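Local atomic coordinates of putative angiotensinogen (Lampetra fluviatilis, PDB entry 5INW), a protein that belongs to the serpin family, binds heparin and, with heparin acting as a template, inhibits thrombin. Residues 77-85 with 151-159. The protein carries 1 engineered substitution. Sequence-based numbering, arbitrary orientation.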
ATOM      1  N   LYS A  77      12.694  13.285  11.429  1.00 84.66           N
ATOM      2  CA  LYS A  77      11.921  13.967  10.353  1.00 83.60           C
ATOM      3  C   LYS A  77      11.208  12.902   9.487  1.00 76.57           C
ATOM      4  O   LYS A  77      10.002  12.949   9.324  1.00 69.37           O
ATOM      5  CB  LYS A  77      12.802  14.917   9.484  1.00 87.01           C
ATOM      6  CG  LYS A  77      13.356  16.161  10.198  1.00 92.00           C
ATOM      7  CD  LYS A  77      14.670  15.910  10.964  1.00 91.98           C
ATOM      8  CE  LYS A  77      15.210  17.163  11.636  1.00 94.53           C
ATOM      9  NZ  LYS A  77      16.195  16.760  12.671  1.00 98.31           N
ATOM     10  N   THR A  78      11.977  11.927   8.986  1.00 74.18           N
ATOM     11  CA  THR A  78      11.442  10.800   8.198  1.00 68.15           C
ATOM     12  C   THR A  78      10.358  10.004   8.930  1.00 63.10           C
ATOM     13  O   THR A  78       9.385   9.584   8.326  1.00 54.66           O
ATOM     14  CB  THR A  78      12.577   9.834   7.780  1.00 68.41           C
ATOM     15  OG1 THR A  78      13.442   9.594   8.897  1.00 68.67           O
ATOM     16  CG2 THR A  78      13.376  10.416   6.620  1.00 68.86           C
ATOM     17  N   GLN A  79      10.543   9.829  10.237  1.00 64.83           N
ATOM     18  CA  GLN A  79       9.562   9.153  11.094  1.00 68.10           C
ATOM     19  C   GLN A  79       8.210   9.879  11.208  1.00 67.93           C
ATOM     20  O   GLN A  79       7.186   9.216  11.195  1.00 65.81           O
ATOM     21  CB  GLN A  79      10.140   8.885  12.483  1.00 70.54           C
ATOM     22  CG  GLN A  79      11.250   7.837  12.425  1.00 73.51           C
ATOM     23  CD  GLN A  79      12.057   7.695  13.705  1.00 75.66           C
ATOM     24  OE1 GLN A  79      12.034   8.562  14.568  1.00 80.58           O
ATOM     25  NE2 GLN A  79      12.815   6.614  13.806  1.00 75.21           N
ATOM     26  N   ARG A  80       8.216  11.215  11.270  1.00 70.09           N
ATOM     27  CA  ARG A  80       6.984  12.023  11.292  1.00 71.69           C
ATOM     28  C   ARG A  80       6.159  11.885  10.030  1.00 67.32           C
ATOM     29  O   ARG A  80       4.940  11.713  10.099  1.00 66.05           O
ATOM     30  CB  ARG A  80       7.263  13.511  11.549  1.00 77.57           C
ATOM     31  CG  ARG A  80       7.734  13.822  12.990  1.00 84.79           C
ATOM     32  CD  ARG A  80       7.766  15.325  13.344  1.00 89.69           C
ATOM     33  NE  ARG A  80       8.860  15.676  14.260  1.00 96.75           N
ATOM     34  CZ  ARG A  80      10.009  16.303  13.947  1.00104.31           C
ATOM     35  NH1 ARG A  80      10.305  16.709  12.706  1.00102.26           N
ATOM     36  NH2 ARG A  80      10.906  16.537  14.912  1.00111.56           N
ATOM     37  N   ILE A  81       6.814  11.974   8.884  1.00 65.32           N
ATOM     38  CA  ILE A  81       6.130  11.807   7.592  1.00 64.70           C
ATOM     39  C   ILE A  81       5.680  10.349   7.356  1.00 62.44           C
ATOM     40  O   ILE A  81       4.620  10.115   6.772  1.00 60.16           O
ATOM     41  CB  ILE A  81       6.951  12.396   6.416  1.00 66.83           C
ATOM     42  CG1 ILE A  81       6.250  12.209   5.053  1.00 69.87           C
ATOM     43  CG2 ILE A  81       8.332  11.787   6.360  1.00 69.30           C
ATOM     44  CD1 ILE A  81       4.883  12.881   4.927  1.00 75.32           C
ATOM     45  N   ALA A  82       6.450   9.383   7.854  1.00 61.16           N
ATOM     46  CA  ALA A  82       6.063   7.984   7.801  1.00 58.94           C
ATOM     47  C   ALA A  82       4.763   7.739   8.582  1.00 60.02           C
ATOM     48  O   ALA A  82       3.895   6.987   8.148  1.00 59.99           O
ATOM     49  CB  ALA A  82       7.194   7.104   8.328  1.00 58.91           C
ATOM     50  N   SER A  83       4.614   8.404   9.726  1.00 64.70           N
ATOM     51  CA  SER A  83       3.381   8.262  10.563  1.00 64.33           C
ATOM     52  C   SER A  83       2.197   9.019  10.010  1.00 58.75           C
ATOM     53  O   SER A  83       1.085   8.632  10.282  1.00 55.63           O
ATOM     54  CB  SER A  83       3.613   8.725  11.993  1.00 66.44           C
ATOM     55  OG  SER A  83       4.335   9.936  11.957  1.00 72.35           O
ATOM     56  N   ALA A  84       2.454  10.090   9.255  1.00 56.00           N
ATOM     57  CA  ALA A  84       1.427  10.777   8.507  1.00 55.91           C
ATOM     58  C   ALA A  84       0.866   9.865   7.478  1.00 54.21           C
ATOM     59  O   ALA A  84      -0.342   9.784   7.328  1.00 56.27           O
ATOM     60  CB  ALA A  84       1.966  12.030   7.826  1.00 57.96           C
ATOM     61  N   VAL A  85       1.764   9.204   6.757  1.00 53.26           N
ATOM     62  CA  VAL A  85       1.406   8.294   5.676  1.00 51.33           C
ATOM     63  C   VAL A  85       0.727   7.104   6.275  1.00 50.24           C
ATOM     64  O   VAL A  85      -0.272   6.656   5.755  1.00 51.44           O
ATOM     65  CB  VAL A  85       2.639   7.883   4.839  1.00 52.11           C
ATOM     66  CG1 VAL A  85       2.357   6.711   3.939  1.00 52.83           C
ATOM     67  CG2 VAL A  85       3.078   9.052   3.981  1.00 52.93           C
ATOM     68  N   MET A 151       5.918  18.203   1.630  1.00104.31           N
ATOM     69  CA  MET A 151       6.306  17.199   0.621  1.00100.28           C
ATOM     70  C   MET A 151       7.820  17.001   0.390  1.00 91.21           C
ATOM     71  O   MET A 151       8.196  16.014  -0.236  1.00 81.65           O
ATOM     72  CB  MET A 151       5.598  17.464  -0.735  1.00105.38           C
ATOM     73  CG  MET A 151       4.122  17.081  -0.758  1.00108.99           C
ATOM     74  SD  MET A 151       3.307  17.395  -2.333  1.00122.87           S
ATOM     75  CE  MET A 151       3.282  19.192  -2.521  1.00125.04           C
ATOM     76  N   LYS A 152       8.675  17.921   0.850  1.00 89.14           N
ATOM     77  CA  LYS A 152      10.131  17.764   0.654  1.00 85.95           C
ATOM     78  C   LYS A 152      10.667  16.545   1.417  1.00 84.79           C
ATOM     79  O   LYS A 152      11.513  15.846   0.876  1.00 76.55           O
ATOM     80  CB  LYS A 152      10.975  19.009   0.990  1.00 88.58           C
ATOM     81  CG  LYS A 152      12.482  18.744   0.800  1.00 92.15           C
ATOM     82  CD  LYS A 152      13.419  19.959   0.762  1.00 98.03           C
ATOM     83  CE  LYS A 152      14.884  19.515   0.729  1.00 99.46           C
ATOM     84  NZ  LYS A 152      15.859  20.610   0.481  1.00 98.51           N
ATOM     85  N   TYR A 153      10.178  16.298   2.650  1.00 85.24           N
ATOM     86  CA  TYR A 153      10.650  15.179   3.478  1.00 82.71           C
ATOM     87  C   TYR A 153       9.936  13.856   3.100  1.00 78.18           C
ATOM     88  O   TYR A 153      10.400  12.787   3.489  1.00 78.77           O
ATOM     89  CB  TYR A 153      10.514  15.450   4.979  1.00 87.23           C
ATOM     90  CG  TYR A 153      10.929  16.846   5.451  1.00 98.97           C
ATOM     91  CD1 TYR A 153      12.271  17.193   5.658  1.00102.07           C
ATOM     92  CD2 TYR A 153       9.949  17.824   5.727  1.00105.54           C
ATOM     93  CE1 TYR A 153      12.605  18.478   6.110  1.00108.40           C
ATOM     94  CE2 TYR A 153      10.276  19.102   6.175  1.00110.22           C
ATOM     95  CZ  TYR A 153      11.597  19.438   6.363  1.00112.83           C
ATOM     96  OH  TYR A 153      11.872  20.728   6.801  1.00113.87           O
ATOM     97  N   PHE A 154       8.864  13.929   2.303  1.00 71.63           N
ATOM     98  CA  PHE A 154       8.291  12.756   1.628  1.00 67.77           C
ATOM     99  C   PHE A 154       9.255  12.093   0.601  1.00 66.60           C
ATOM    100  O   PHE A 154       9.364  10.876   0.530  1.00 70.64           O
ATOM    101  CB  PHE A 154       6.972  13.142   0.936  1.00 68.69           C
ATOM    102  CG  PHE A 154       6.229  11.977   0.383  1.00 67.28           C
ATOM    103  CD1 PHE A 154       5.650  11.050   1.235  1.00 66.48           C
ATOM    104  CD2 PHE A 154       6.146  11.766  -0.991  1.00 68.60           C
ATOM    105  CE1 PHE A 154       4.977   9.943   0.739  1.00 62.46           C
ATOM    106  CE2 PHE A 154       5.481  10.647  -1.495  1.00 68.04           C
ATOM    107  CZ  PHE A 154       4.880   9.742  -0.623  1.00 64.40           C
ATOM    108  N   ALA A 155       9.952  12.886  -0.204  1.00 65.41           N
ATOM    109  CA  ALA A 155      10.956  12.370  -1.120  1.00 64.75           C
ATOM    110  C   ALA A 155      12.161  11.819  -0.352  1.00 64.43           C
ATOM    111  O   ALA A 155      12.804  10.872  -0.825  1.00 62.90           O
ATOM    112  CB  ALA A 155      11.394  13.439  -2.135  1.00 66.45           C
ATOM    113  N   ARG A 156      12.487  12.400   0.805  1.00 65.51           N
ATOM    114  CA  ARG A 156      13.589  11.859   1.610  1.00 71.18           C
ATOM    115  C   ARG A 156      13.270  10.472   2.141  1.00 69.75           C
ATOM    116  O   ARG A 156      14.124   9.570   2.060  1.00 71.18           O
ATOM    117  CB  ARG A 156      13.992  12.758   2.778  1.00 76.93           C
ATOM    118  CG  ARG A 156      15.361  12.357   3.386  1.00 82.91           C
ATOM    119  CD  ARG A 156      16.073  13.521   4.041  1.00 87.87           C
ATOM    120  NE  ARG A 156      15.848  14.715   3.210  1.00 93.39           N
ATOM    121  CZ  ARG A 156      15.991  15.981   3.617  1.00 97.85           C
ATOM    122  NH1 ARG A 156      16.484  16.270   4.827  1.00 99.61           N
ATOM    123  NH2 ARG A 156      15.700  16.969   2.774  1.00 96.75           N
ATOM    124  N   LEU A 157      12.060  10.319   2.698  1.00 66.93           N
ATOM    125  CA  LEU A 157      11.529   9.008   3.128  1.00 64.41           C
ATOM    126  C   LEU A 157      11.644   7.982   2.002  1.00 60.91           C
ATOM    127  O   LEU A 157      12.262   6.961   2.189  1.00 60.36           O
ATOM    128  CB  LEU A 157      10.051   9.105   3.574  1.00 64.42           C
ATOM    129  CG  LEU A 157       9.357   7.804   4.048  1.00 60.98           C
ATOM    130  CD1 LEU A 157      10.025   7.302   5.314  1.00 59.43           C
ATOM    131  CD2 LEU A 157       7.848   7.929   4.266  1.00 58.06           C
ATOM    132  N   ASN A 158      11.085   8.273   0.831  1.00 59.22           N
ATOM    133  CA  ASN A 158      11.168   7.330  -0.280  1.00 60.85           C
ATOM    134  C   ASN A 158      12.606   6.997  -0.687  1.00 59.34           C
ATOM    135  O   ASN A 158      12.940   5.842  -0.909  1.00 57.29           O
ATOM    136  CB  ASN A 158      10.299   7.779  -1.438  1.00 62.07           C
ATOM    137  CG  ASN A 158       8.817   7.646  -1.102  1.00 65.65           C
ATOM    138  OD1 ASN A 158       8.409   6.691  -0.433  1.00 68.42           O
ATOM    139  ND2 ASN A 158       8.006   8.590  -1.574  1.00 67.58           N
ATOM    140  N   GLY A 159      13.481   7.986  -0.682  1.00 58.18           N
ATOM    141  CA  GLY A 159      14.889   7.711  -0.847  1.00 57.94           C
ATOM    142  C   GLY A 159      15.438   6.743   0.196  1.00 57.41           C
ATOM    143  O   GLY A 159      16.244   5.878  -0.128  1.00 61.66           O
TER
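Leu-157 and Ile-81 meet at the centre of the packing between helix 77-96 and helix 150-161, CG2 of Ile-81 against CB of Leu-157. With CG anti to the backbone N (chi1 180°), Leu-157 reaches across and lays both methyls against Ala-82: CD1 touches its CB and also sits 3.8 Å from the backbone O of Thr-78, while CD2 lies 4.0 Å from CA of Ala-82. Thr-21 of the separate C-terminal peptide chain packs against Leu-157, and Ala-23 of that chain against Ala-82. Ile-81 sends its two branches to different places. CG2 also rests on the backbone at Tyr-153, 3.7 Å from its O; CG1, anti to the backbone N, meets CA and the ring of Phe-154.

The segment axes run nearly perpendicular, at -97°, and approach to 9.0 Å. In this reactive-loop-cleaved serpin the pair corresponds to helices A and D of the family fold, the latter equivalent to the helix that binds heparin in antithrombin.

Across the contact, the Phe-154 ring is met at its edge. Ile-81 CG1 lies 4.0 Å from CD1 of Phe-154, near the ring plane, and Val-85 CG2 lies 3.9 Å from CE1 at the same rim; within its own helix, ND2 of Asn-158 lies over one face, 3.2 Å above the plane and displaced toward the rim. Phe-154 also touches Ser-115 of helix 110-122 and Phe-196 of helix 186-196.

Toward solvent the touching is looser: CB of Lys-77 approaches the Tyr-153 ring obliquely, and CG2 of Thr-78 comes within 4.3 Å of CG of Arg-156.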